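Long-range contact in stromal cell-derived factor 2-like protein (Arabidopsis thaliana, PDB 3MAL), which takes part in protein quality control and the unfolded protein response in the endoplasmic reticulum, in a complex with ERDJ3B and BIP1 needed for EFR receptor accumulation: residues A[16-26]-A[135-143]. Sequence-based numbering, arbitrary orientation.
Sequences VEITYGSAIKL and GKTWKQDQR. With SO4 (sulfate ion), chain E; SO4 (sulfate ion), chain C.
The indole of Trp138 carries the methyl CD1 of Ile18 on one face and meets Leu26 CD1 at its edge, in the ring plane, while Ile24 CD1 approaches obliquely to 3.6 Å from Trp138 CH2. The Ile18 methyl sits squarely over the five-membered ring, 3.6 Å from Ile18 CD1 to the centroid of the Trp138 five-membered ring and on its normal, a clear CH-pi contact. With CG anti to the backbone N (chi1 -164°), the indole of Trp138 points into the beta-trefoil barrel, against Val66, Ile86 and Ala186 of its strands. The CG1 branch of Ile18 carries its CD1 to the ring, and CG2 lies near Trp138 CE3.

Backbone bonds fasten the N-terminal run 16-18, which leads into barrel strand 23-28, to the loop joining strands 127-131 and 143-148. Ile18 N gives a nearly straight bond of 2.8 Å to Trp138 O, and Gln140 N binds Val16 O at 2.9 Å, in the carbonyl plane. Together they flank a single beta bridge between Glu17 and Lys139. Val16 O also receives a CA-H...O contact from Lys139 CA, and Val16 CG2 lies against the aliphatic part of the Lys139 chain. Beyond the bridge, Gln140 OE1 is hydrogen-bonded to Tyr191 OH, tying the loop to the C-terminal part of the chain.

On the outer side the loop holds two sulfate ions, probably from the crystallisation liquor. The chain E sulfate is bound by Lys136 N and Thr137 OG1. Bent at its last torsion (chi4 75°), Lys139 links both anions. Its NZ donates hydrogen bonds to Thr137 O, to O4 of the chain E sulfate and, at 2.8 Å, to O2 of the chain C sulfate.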
# COMPACT_ATOMS: atom_id res chain seq x y z
N VAL A 16 -15.89 8.20 -8.12
CA VAL A 16 -14.40 8.30 -8.05
C VAL A 16 -13.82 8.71 -6.70
O VAL A 16 -12.61 8.52 -6.51
CB VAL A 16 -13.73 9.27 -9.10
CG1 VAL A 16 -14.02 8.87 -10.56
CG2 VAL A 16 -14.04 10.77 -8.82
N GLU A 17 -14.62 9.29 -5.79
CA GLU A 17 -14.10 9.66 -4.45
C GLU A 17 -13.81 8.42 -3.61
O GLU A 17 -14.68 7.56 -3.38
CB GLU A 17 -15.01 10.64 -3.68
CG GLU A 17 -15.18 12.00 -4.33
CD GLU A 17 -16.36 12.01 -5.28
OE1 GLU A 17 -16.83 10.91 -5.67
OE2 GLU A 17 -16.84 13.13 -5.62
N ILE A 18 -12.60 8.31 -3.12
CA ILE A 18 -12.26 7.11 -2.39
C ILE A 18 -12.56 7.30 -0.91
O ILE A 18 -11.99 8.18 -0.27
CB ILE A 18 -10.78 6.75 -2.59
CG1 ILE A 18 -10.50 6.46 -4.08
CG2 ILE A 18 -10.37 5.62 -1.66
CD1 ILE A 18 -9.03 6.24 -4.41
N THR A 19 -13.44 6.48 -0.35
CA THR A 19 -13.90 6.67 1.03
C THR A 19 -13.34 5.57 1.93
O THR A 19 -12.96 4.50 1.45
CB THR A 19 -15.44 6.61 1.11
OG1 THR A 19 -15.90 5.44 0.41
CG2 THR A 19 -16.07 7.86 0.48
N TYR A 20 -13.30 5.80 3.24
CA TYR A 20 -12.88 4.73 4.14
C TYR A 20 -13.84 3.56 4.01
O TYR A 20 -15.06 3.75 3.85
CB TYR A 20 -12.81 5.21 5.59
CG TYR A 20 -11.70 6.23 5.82
CD1 TYR A 20 -11.99 7.60 5.86
CD2 TYR A 20 -10.38 5.83 5.98
CE1 TYR A 20 -10.98 8.54 6.05
CE2 TYR A 20 -9.36 6.79 6.21
CZ TYR A 20 -9.68 8.13 6.23
OH TYR A 20 -8.69 9.09 6.42
N GLY A 21 -13.30 2.34 4.09
CA GLY A 21 -14.11 1.15 3.90
C GLY A 21 -14.11 0.64 2.47
O GLY A 21 -14.61 -0.44 2.20
N SER A 22 -13.54 1.42 1.55
CA SER A 22 -13.57 1.01 0.16
C SER A 22 -12.48 -0.02 -0.15
O SER A 22 -11.45 -0.10 0.56
CB SER A 22 -13.44 2.22 -0.76
OG SER A 22 -12.08 2.49 -0.98
N ALA A 23 -12.74 -0.83 -1.18
CA ALA A 23 -11.74 -1.78 -1.67
C ALA A 23 -11.07 -1.21 -2.92
O ALA A 23 -11.74 -0.74 -3.84
CB ALA A 23 -12.36 -3.14 -1.97
N ILE A 24 -9.73 -1.24 -2.93
CA ILE A 24 -8.97 -0.66 -4.03
C ILE A 24 -7.84 -1.57 -4.49
O ILE A 24 -7.38 -2.43 -3.74
CB ILE A 24 -8.36 0.73 -3.66
CG1 ILE A 24 -7.25 0.59 -2.61
CG2 ILE A 24 -9.48 1.75 -3.32
CD1 ILE A 24 -6.41 1.85 -2.39
N LYS A 25 -7.42 -1.37 -5.74
CA LYS A 25 -6.09 -1.75 -6.16
C LYS A 25 -5.23 -0.48 -6.24
O LYS A 25 -5.74 0.63 -6.40
CB LYS A 25 -6.12 -2.50 -7.48
CG LYS A 25 -6.95 -3.77 -7.42
CD LYS A 25 -6.67 -4.67 -8.63
CE LYS A 25 -7.48 -5.97 -8.51
NZ LYS A 25 -7.29 -6.80 -9.73
N LEU A 26 -3.93 -0.66 -6.04
CA LEU A 26 -2.98 0.44 -6.08
C LEU A 26 -1.95 0.13 -7.16
O LEU A 26 -1.17 -0.82 -7.03
CB LEU A 26 -2.31 0.61 -4.71
CG LEU A 26 -1.73 1.99 -4.47
CD1 LEU A 26 -2.83 3.06 -4.25
CD2 LEU A 26 -0.74 1.94 -3.27
N GLY A 135 -5.46 18.61 -5.42
CA GLY A 135 -6.61 17.79 -4.98
C GLY A 135 -6.60 17.58 -3.48
O GLY A 135 -5.56 17.30 -2.90
N LYS A 136 -7.77 17.70 -2.85
CA LYS A 136 -7.85 17.60 -1.41
C LYS A 136 -8.43 16.27 -0.92
O LYS A 136 -8.19 15.87 0.22
CB LYS A 136 -8.61 18.80 -0.85
CG LYS A 136 -7.84 20.14 -1.02
CD LYS A 136 -8.78 21.35 -0.80
CE LYS A 136 -9.64 21.53 -2.06
NZ LYS A 136 -10.89 22.26 -1.79
N THR A 137 -9.20 15.59 -1.76
CA THR A 137 -9.73 14.27 -1.42
C THR A 137 -9.19 13.25 -2.41
O THR A 137 -9.01 13.57 -3.59
CB THR A 137 -11.28 14.23 -1.41
OG1 THR A 137 -11.77 14.60 -2.70
CG2 THR A 137 -11.88 15.18 -0.34
N TRP A 138 -8.94 12.04 -1.93
CA TRP A 138 -8.37 10.96 -2.72
C TRP A 138 -9.40 10.47 -3.75
O TRP A 138 -10.56 10.21 -3.40
CB TRP A 138 -7.94 9.81 -1.79
CG TRP A 138 -6.98 8.77 -2.37
CD1 TRP A 138 -6.32 8.82 -3.57
CD2 TRP A 138 -6.58 7.55 -1.75
NE1 TRP A 138 -5.55 7.69 -3.74
CE2 TRP A 138 -5.68 6.90 -2.63
CE3 TRP A 138 -6.90 6.93 -0.53
CZ2 TRP A 138 -5.10 5.65 -2.33
CZ3 TRP A 138 -6.31 5.69 -0.22
CH2 TRP A 138 -5.41 5.07 -1.13
N LYS A 139 -8.97 10.36 -5.01
CA LYS A 139 -9.81 9.90 -6.09
C LYS A 139 -9.15 8.81 -6.93
O LYS A 139 -7.92 8.69 -6.96
CB LYS A 139 -10.23 11.08 -7.01
CG LYS A 139 -11.06 12.14 -6.27
CD LYS A 139 -11.34 13.33 -7.18
CE LYS A 139 -11.94 14.49 -6.37
NZ LYS A 139 -10.88 15.13 -5.56
N GLN A 140 -9.96 8.01 -7.61
CA GLN A 140 -9.42 7.03 -8.54
C GLN A 140 -8.62 7.70 -9.65
O GLN A 140 -8.99 8.76 -10.14
CB GLN A 140 -10.56 6.21 -9.13
CG GLN A 140 -10.10 5.19 -10.12
CD GLN A 140 -11.25 4.37 -10.69
OE1 GLN A 140 -11.72 3.41 -10.07
NE2 GLN A 140 -11.68 4.72 -11.89
N ASP A 141 -7.51 7.09 -10.03
CA ASP A 141 -6.62 7.63 -11.04
C ASP A 141 -5.86 8.88 -10.70
O ASP A 141 -5.14 9.34 -11.57
CB ASP A 141 -7.31 7.91 -12.39
CG ASP A 141 -8.00 6.72 -12.92
OD1 ASP A 141 -9.25 6.72 -12.95
OD2 ASP A 141 -7.30 5.76 -13.29
N GLN A 142 -5.96 9.46 -9.51
CA GLN A 142 -5.08 10.63 -9.29
C GLN A 142 -3.73 10.18 -8.77
O GLN A 142 -3.62 9.15 -8.11
CB GLN A 142 -5.68 11.75 -8.38
CG GLN A 142 -6.09 11.25 -7.12
CD GLN A 142 -6.39 12.27 -6.05
OE1 GLN A 142 -6.92 13.39 -6.26
NE2 GLN A 142 -6.15 11.84 -4.89
N ARG A 143 -2.70 10.97 -9.04
CA ARG A 143 -1.34 10.60 -8.68
C ARG A 143 -1.13 10.89 -7.20
O ARG A 143 -1.42 12.00 -6.72
CB ARG A 143 -0.37 11.38 -9.55
CG ARG A 143 -0.52 11.05 -11.05
CD ARG A 143 0.16 12.09 -11.95
NE ARG A 143 1.51 11.66 -12.28
CZ ARG A 143 2.63 12.16 -11.77
NH1 ARG A 143 2.58 13.17 -10.90
NH2 ARG A 143 3.81 11.67 -12.15
S SO4 E . -11.32 18.59 -3.93
O1 SO4 E . -9.97 19.07 -4.19
O2 SO4 E . -11.92 19.41 -2.88
O3 SO4 E . -12.07 18.67 -5.19
O4 SO4 E . -11.25 17.21 -3.47
S SO4 C . -8.27 16.25 -8.35
O1 SO4 C . -8.02 17.64 -8.73
O2 SO4 C . -8.83 16.26 -7.03
O3 SO4 C . -9.15 15.61 -9.31
O4 SO4 C . -7.00 15.55 -8.30